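Local structure of hypothetical protein AF2331 (Archaeoglobus fulgidus, 2FDO) at residues 11-14 and 15-18. The protein is of unknown function but forms an unusual interdigitated dimer with a new type of alpha + beta fold. Numbering follows the deposited sequence.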
loop_
_atom_site.group_PDB
_atom_site.type_symbol
_atom_site.label_atom_id
_atom_site.label_comp_id
_atom_site.label_asym_id
_atom_site.label_seq_id
_atom_site.Cartn_x
_atom_site.Cartn_y
_atom_site.Cartn_z
ATOM N N GLU A 11 11.677 -11.957 -6.144
ATOM C CA GLU A 11 11.859 -13.035 -5.168
ATOM C C GLU A 11 11.936 -12.583 -3.703
ATOM O O GLU A 11 11.366 -13.227 -2.827
ATOM C CB GLU A 11 13.046 -13.957 -5.511
ATOM C CG GLU A 11 12.612 -15.016 -6.529
ATOM C CD GLU A 11 13.585 -16.212 -6.661
ATOM O OE1 GLU A 11 14.709 -16.117 -6.055
ATOM O OE2 GLU A 11 13.214 -17.228 -7.356
ATOM N N SER A 12 12.627 -11.477 -3.429
ATOM C CA SER A 12 12.707 -11.012 -2.050
ATOM C C SER A 12 11.384 -10.421 -1.651
ATOM O O SER A 12 11.045 -10.429 -0.474
ATOM C CB SER A 12 13.817 -9.984 -1.825
ATOM O OG SER A 12 15.049 -10.466 -2.299
ATOM N N PHE A 13 10.640 -9.901 -2.612
ATOM C CA PHE A 13 9.303 -9.410 -2.290
ATOM C C PHE A 13 8.359 -10.565 -1.913
ATOM O O PHE A 13 7.588 -10.468 -0.947
ATOM C CB PHE A 13 8.718 -8.615 -3.421
ATOM C CG PHE A 13 7.311 -8.168 -3.164
ATOM C CD1 PHE A 13 7.003 -7.413 -2.034
ATOM C CD2 PHE A 13 6.295 -8.484 -4.059
ATOM C CE1 PHE A 13 5.703 -6.975 -1.791
ATOM C CE2 PHE A 13 4.997 -8.033 -3.814
ATOM C CZ PHE A 13 4.697 -7.282 -2.670
ATOM N N LEU A 14 8.455 -11.681 -2.652
ATOM C CA LEU A 14 7.719 -12.935 -2.257
ATOM C C LEU A 14 8.112 -13.441 -0.886
ATOM O O LEU A 14 7.257 -13.776 -0.097
ATOM C CB LEU A 14 7.846 -14.032 -3.320
ATOM C CG LEU A 14 7.132 -13.529 -4.610
ATOM C CD1 LEU A 14 7.478 -14.339 -5.891
ATOM C CD2 LEU A 14 5.628 -13.371 -4.434
ATOM N N LYS A 15 9.396 -13.398 -0.580
ATOM C CA LYS A 15 9.850 -13.821 0.728
ATOM C C LYS A 15 9.315 -12.927 1.811
ATOM O O LYS A 15 8.823 -13.406 2.774
ATOM C CB LYS A 15 11.379 -13.894 0.822
ATOM C CG LYS A 15 11.965 -15.015 0.042
ATOM C CD LYS A 15 13.351 -14.665 -0.352
ATOM C CE LYS A 15 14.011 -15.824 -1.045
ATOM N NZ LYS A 15 15.430 -15.476 -1.378
ATOM N N PHE A 16 9.402 -11.617 1.617
ATOM C CA PHE A 16 8.883 -10.619 2.537
ATOM C C PHE A 16 7.433 -10.844 2.886
ATOM O O PHE A 16 7.065 -10.784 4.069
ATOM C CB PHE A 16 8.996 -9.245 1.911
ATOM C CG PHE A 16 8.261 -8.178 2.680
ATOM C CD1 PHE A 16 8.788 -7.675 3.863
ATOM C CD2 PHE A 16 7.038 -7.703 2.227
ATOM C CE1 PHE A 16 8.104 -6.704 4.589
ATOM C CE2 PHE A 16 6.338 -6.736 2.940
ATOM C CZ PHE A 16 6.888 -6.243 4.137
ATOM N N LEU A 17 6.602 -11.049 1.852
ATOM C CA LEU A 17 5.209 -11.444 2.053
ATOM C C LEU A 17 5.045 -12.746 2.879
ATOM O O LEU A 17 4.213 -12.796 3.807
ATOM C CB LEU A 17 4.508 -11.595 0.709
ATOM C CG LEU A 17 4.203 -10.280 0.042
ATOM C CD1 LEU A 17 3.521 -10.498 -1.304
ATOM C CD2 LEU A 17 3.348 -9.478 0.986
ATOM N N GLU A 18 5.825 -13.785 2.545
ATOM C CA GLU A 18 5.700 -15.062 3.208
ATOM C C GLU A 18 5.976 -14.872 4.696
ATOM O O GLU A 18 5.290 -15.454 5.535
ATOM C CB GLU A 18 6.663 -16.099 2.587
ATOM C CG GLU A 18 7.029 -17.336 3.455
ATOM C CD GLU A 18 5.993 -18.464 3.451
ATOM O OE1 GLU A 18 4.858 -18.216 3.029
ATOM O OE2 GLU A 18 6.310 -19.635 3.871
#
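With CG of Phe13 anti to the backbone N (chi1 176°) and CG of Leu17 beside its own backbone N, ring and isobutyl group meet one helical turn apart. Leu17 crosses one face of the ring at a slant and sets its CD1 methyl over it, 4.1 Å from the centroid and 27° off the normal, a CH-pi contact. The methyl leans to the far end of the ring, 3.7 Å from Phe13 CZ, while Leu17 CG lies above the same face, also offset toward the rim. Phe16 touches Phe13 more loosely: Phe16 CD2 comes obliquely to Phe13 CD1 at 4.3 Å. On the outer side, the extended chain of Lys15 runs back over the preceding turn, its CG 3.4 Å from Glu11 O. Lys15 NZ stops 4.8 Å from Glu11 OE1, so the opposite charges probably attract without forming a salt bridge. Beneath the side chains, the amides of residues 15-18 each bond to the carbonyl four positions earlier; the straightest is Leu17 N to Phe13 O (3.0 Å, 174°), which ties together the two residues of the CH-pi contact. Phe16 also meets the rings of Phe8, His20 and Tyr75. Across the dimer interface Phe13 packs on Val27 of the second subunit and Leu17 on Leu17 of that subunit. The whole is an i to i+4 aromatic-aliphatic pair on an amphipathic alpha-helix, 10-20, whose apolar side helps join the two chains of the interdigitated alpha + beta dimer.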